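Local atomic coordinates of aminopeptidase N family protein (Idiomarina loihiensis L2TR, PDB entry 4FGM), a protein that binds zinc in a gluzincin-type active site and is probably an aminopeptidase of the M61 family. Residues S213-A218 and E274-W279. Residues are numbered along the deposited sequence; the frame is centred on the assembly and turned at random.
Sequences SLFEEA and EYFHSW. With ZN (zinc ion), chain C; MAE (maleic acid), chain B.
Phe-215 and Trp-279 lie flat on one another, the phenyl ring of Phe-215 covering the five-membered ring of the indole with centroids 3.6 Å apart and planes within 4° of parallel. The phenyl ring sits over the pyrrole half, and the far side of the six-membered ring extends past it: Phe-215 CG sits 3.4 Å from Trp-279 CD1, and Trp-279 CB adds a CH-pi contact over the same phenyl face. The opposite face of the phenyl ring is covered near its rim by Leu-214 CD2. With CG anti to its carbonyl carbon (chi1 -67°), Phe-215 points its ring from the last turn of its helix at the other segment, where its CZ edge meets Phe-276 CE1 at 3.7 Å; these two rings are inclined at 54°, and the three aromatics form a buried cluster.

The indole is also pinned at its edge. Trp-279 NE1 donates a 2.8 Å hydrogen bond to Glu-217 O, which lies near the indole plane, satisfying the buried N-H and fixing the ring's rotation. Were the indole cut back to an alanine, Glu-217 O would probably lose this donor and a gap would open against the phenyl face.

Packing is looser beyond the helix end, where Glu-216 has positive phi: Ala-218 CB approaches Trp-279 CZ2 only to 4.3 Å, the exposed side chain of Glu-216 turns away, and the carboxylate of Glu-217 leads off to a salt bridge with Lys-414.

Two residues before Trp-279, His-277 NE2 binds zinc at 2.0 Å with His-273 and Glu-307, the HExxH histidines and downstream glutamate of gluzincins; a maleate oxygen is also on the metal. The contact thus joins the end of helix 197-215 to Trp-279 and the C-terminal part of zinc-binding helix 262-277, with Glu-274 against strand 242-248, helix 308-320 against Phe-276 and helix 401-413 bringing Trp-409 edge-to-face with Trp-279.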
ATOM      1  N   SER A 213      14.842   5.207 -16.283  1.00 51.99           N
ATOM      2  CA  SER A 213      15.851   4.543 -17.104  1.00 55.73           C
ATOM      3  C   SER A 213      15.438   3.095 -17.320  1.00 57.37           C
ATOM      4  O   SER A 213      15.621   2.546 -18.403  1.00 57.05           O
ATOM      5  CB  SER A 213      17.222   4.557 -16.421  1.00 55.46           C
ATOM      6  OG  SER A 213      17.753   5.864 -16.367  1.00 56.20           O
ATOM      7  N   LEU A 214      14.876   2.482 -16.280  1.00 55.59           N
ATOM      8  CA  LEU A 214      14.452   1.089 -16.351  1.00 57.42           C
ATOM      9  C   LEU A 214      13.414   0.848 -17.449  1.00 57.49           C
ATOM     10  O   LEU A 214      13.563  -0.063 -18.265  1.00 61.90           O
ATOM     11  CB  LEU A 214      13.901   0.642 -14.993  1.00 53.53           C
ATOM     12  CG  LEU A 214      13.520  -0.832 -14.820  1.00 50.16           C
ATOM     13  CD1 LEU A 214      13.569  -1.191 -13.348  1.00 46.18           C
ATOM     14  CD2 LEU A 214      12.142  -1.098 -15.401  1.00 40.95           C
ATOM     15  N   PHE A 215      12.362   1.659 -17.462  1.00 52.56           N
ATOM     16  CA  PHE A 215      11.325   1.516 -18.471  1.00 56.08           C
ATOM     17  C   PHE A 215      11.709   2.265 -19.741  1.00 55.48           C
ATOM     18  O   PHE A 215      11.089   2.087 -20.792  1.00 57.53           O
ATOM     19  CB  PHE A 215       9.987   2.042 -17.942  1.00 53.68           C
ATOM     20  CG  PHE A 215       9.415   1.224 -16.825  1.00 50.99           C
ATOM     21  CD1 PHE A 215       9.719   1.518 -15.503  1.00 49.93           C
ATOM     22  CD2 PHE A 215       8.587   0.139 -17.097  1.00 48.95           C
ATOM     23  CE1 PHE A 215       9.208   0.739 -14.465  1.00 45.97           C
ATOM     24  CE2 PHE A 215       8.071  -0.646 -16.071  1.00 45.91           C
ATOM     25  CZ  PHE A 215       8.380  -0.344 -14.750  1.00 44.10           C
ATOM     26  N   GLU A 216      12.735   3.104 -19.628  1.00 55.58           N
ATOM     27  CA  GLU A 216      13.219   3.893 -20.754  1.00 60.67           C
ATOM     28  C   GLU A 216      12.159   4.869 -21.244  1.00 60.87           C
ATOM     29  O   GLU A 216      12.285   5.436 -22.323  1.00 63.98           O
ATOM     30  CB  GLU A 216      13.639   2.966 -21.899  1.00 60.17           C
ATOM     31  CG  GLU A 216      14.865   2.132 -21.586  1.00 66.18           C
ATOM     32  CD  GLU A 216      15.214   1.157 -22.692  1.00 71.58           C
ATOM     33  OE1 GLU A 216      14.747   1.355 -23.835  1.00 69.88           O
ATOM     34  OE2 GLU A 216      15.966   0.197 -22.418  1.00 72.71           O
ATOM     35  N   GLU A 217      11.123   5.069 -20.436  1.00 62.24           N
ATOM     36  CA  GLU A 217      10.026   5.956 -20.793  1.00 61.03           C
ATOM     37  C   GLU A 217       9.134   6.210 -19.582  1.00 57.27           C
ATOM     38  O   GLU A 217       8.951   5.322 -18.751  1.00 60.41           O
ATOM     39  CB  GLU A 217       9.205   5.312 -21.908  1.00 59.26           C
ATOM     40  CG  GLU A 217       8.115   6.187 -22.483  1.00 66.05           C
ATOM     41  CD  GLU A 217       7.536   5.610 -23.760  1.00 71.02           C
ATOM     42  OE1 GLU A 217       8.308   5.000 -24.532  1.00 72.92           O
ATOM     43  OE2 GLU A 217       6.321   5.780 -24.004  1.00 71.58           O
ATOM     44  N   ALA A 218       8.580   7.416 -19.484  1.00 49.73           N
ATOM     45  CA  ALA A 218       7.691   7.765 -18.380  1.00 47.04           C
ATOM     46  C   ALA A 218       6.286   8.004 -18.924  1.00 47.00           C
ATOM     47  O   ALA A 218       6.116   8.687 -19.928  1.00 46.87           O
ATOM     48  CB  ALA A 218       8.196   9.011 -17.678  1.00 48.33           C
ATOM     49  N   GLU A 274       5.172   3.489  -4.742  1.00 38.27           N
ATOM     50  CA  GLU A 274       4.081   4.173  -5.426  1.00 37.99           C
ATOM     51  C   GLU A 274       4.493   4.629  -6.825  1.00 40.84           C
ATOM     52  O   GLU A 274       3.719   4.523  -7.777  1.00 43.11           O
ATOM     53  CB  GLU A 274       3.609   5.367  -4.595  1.00 39.31           C
ATOM     54  CG  GLU A 274       3.172   5.027  -3.166  1.00 39.42           C
ATOM     55  CD  GLU A 274       2.225   3.841  -3.086  1.00 45.14           C
ATOM     56  OE1 GLU A 274       1.479   3.596  -4.053  1.00 53.41           O
ATOM     57  OE2 GLU A 274       2.211   3.153  -2.045  1.00 48.58           O
ATOM     58  N   TYR A 275       5.723   5.125  -6.940  1.00 42.03           N
ATOM     59  CA  TYR A 275       6.262   5.601  -8.212  1.00 39.38           C
ATOM     60  C   TYR A 275       6.265   4.462  -9.233  1.00 42.16           C
ATOM     61  O   TYR A 275       5.815   4.627 -10.368  1.00 42.05           O
ATOM     62  CB  TYR A 275       7.688   6.121  -8.012  1.00 44.94           C
ATOM     63  CG  TYR A 275       8.204   7.016  -9.124  1.00 46.05           C
ATOM     64  CD1 TYR A 275       7.686   8.300  -9.308  1.00 38.95           C
ATOM     65  CD2 TYR A 275       9.243   6.595  -9.964  1.00 45.65           C
ATOM     66  CE1 TYR A 275       8.190   9.141 -10.290  1.00 38.38           C
ATOM     67  CE2 TYR A 275       9.755   7.430 -10.952  1.00 40.11           C
ATOM     68  CZ  TYR A 275       9.229   8.700 -11.108  1.00 39.28           C
ATOM     69  OH  TYR A 275       9.754   9.544 -12.053  1.00 36.97           O
ATOM     70  N   PHE A 276       6.766   3.302  -8.820  1.00 38.52           N
ATOM     71  CA  PHE A 276       6.822   2.133  -9.691  1.00 42.88           C
ATOM     72  C   PHE A 276       5.424   1.795 -10.203  1.00 45.53           C
ATOM     73  O   PHE A 276       5.239   1.390 -11.362  1.00 45.46           O
ATOM     74  CB  PHE A 276       7.362   0.929  -8.921  1.00 43.71           C
ATOM     75  CG  PHE A 276       7.761  -0.226  -9.796  1.00 45.32           C
ATOM     76  CD1 PHE A 276       8.975  -0.205 -10.483  1.00 42.39           C
ATOM     77  CD2 PHE A 276       6.918  -1.319  -9.963  1.00 45.87           C
ATOM     78  CE1 PHE A 276       9.345  -1.256 -11.316  1.00 45.51           C
ATOM     79  CE2 PHE A 276       7.280  -2.384 -10.798  1.00 49.18           C
ATOM     80  CZ  PHE A 276       8.497  -2.349 -11.479  1.00 47.40           C
ATOM     81  N   HIS A 277       4.441   1.972  -9.322  1.00 36.64           N
ATOM     82  CA  HIS A 277       3.041   1.699  -9.651  1.00 38.76           C
ATOM     83  C   HIS A 277       2.584   2.554 -10.844  1.00 43.91           C
ATOM     84  O   HIS A 277       1.592   2.214 -11.515  1.00 36.52           O
ATOM     85  CB  HIS A 277       2.129   1.973  -8.444  1.00 40.31           C
ATOM     86  CG  HIS A 277       1.887   0.772  -7.580  1.00 49.66           C
ATOM     87  ND1 HIS A 277       1.596  -0.478  -8.093  1.00 53.22           N
ATOM     88  CD2 HIS A 277       1.828   0.645  -6.236  1.00 50.55           C
ATOM     89  CE1 HIS A 277       1.365  -1.318  -7.103  1.00 48.38           C
ATOM     90  NE2 HIS A 277       1.498  -0.660  -5.966  1.00 53.75           N
ATOM     91  N   SER A 278       3.281   3.667 -11.098  1.00 42.44           N
ATOM     92  CA  SER A 278       2.918   4.529 -12.229  1.00 46.29           C
ATOM     93  C   SER A 278       2.912   3.683 -13.498  1.00 47.06           C
ATOM     94  O   SER A 278       2.085   3.886 -14.410  1.00 39.90           O
ATOM     95  CB  SER A 278       3.933   5.652 -12.402  1.00 45.26           C
ATOM     96  OG  SER A 278       3.716   6.648 -11.423  1.00 50.56           O
ATOM     97  N   TRP A 279       3.868   2.763 -13.579  1.00 45.20           N
ATOM     98  CA  TRP A 279       3.947   1.900 -14.745  1.00 47.07           C
ATOM     99  C   TRP A 279       3.159   0.640 -14.431  1.00 50.83           C
ATOM    100  O   TRP A 279       2.302   0.199 -15.213  1.00 50.86           O
ATOM    101  CB  TRP A 279       5.391   1.505 -15.021  1.00 46.03           C
ATOM    102  CG  TRP A 279       6.222   2.601 -15.564  1.00 50.46           C
ATOM    103  CD1 TRP A 279       6.459   2.882 -16.888  1.00 50.14           C
ATOM    104  CD2 TRP A 279       6.963   3.560 -14.809  1.00 49.13           C
ATOM    105  NE1 TRP A 279       7.317   3.960 -16.999  1.00 47.70           N
ATOM    106  CE2 TRP A 279       7.644   4.391 -15.740  1.00 45.46           C
ATOM    107  CE3 TRP A 279       7.126   3.794 -13.435  1.00 48.13           C
ATOM    108  CZ2 TRP A 279       8.469   5.437 -15.340  1.00 38.82           C
ATOM    109  CZ3 TRP A 279       7.948   4.833 -13.030  1.00 43.64           C
ATOM    110  CH2 TRP A 279       8.617   5.645 -13.982  1.00 40.86           C
TER
HETATM  111 ZN    ZN C 602       1.167  -1.389  -4.135  1.00 53.85          ZN
HETATM  112  C1  MAE B 601      -0.600  -0.418  -2.375  1.00101.44           C
HETATM  113  O1  MAE B 601      -1.078  -1.533  -2.783  1.00105.83           O
HETATM  114  O2  MAE B 601      -0.005   0.307  -3.205  1.00 98.85           O
HETATM  115  C2  MAE B 601      -0.831  -0.045  -0.961  1.00101.18           C
HETATM  116  C3  MAE B 601      -1.930   0.346  -0.320  1.00101.86           C
HETATM  117  C4  MAE B 601      -3.262   0.506  -0.891  1.00104.55           C
HETATM  118  O3  MAE B 601      -3.574   0.339  -2.086  1.00112.39           O
HETATM  119  O4  MAE B 601      -4.144   0.800  -0.058  1.00 99.53           O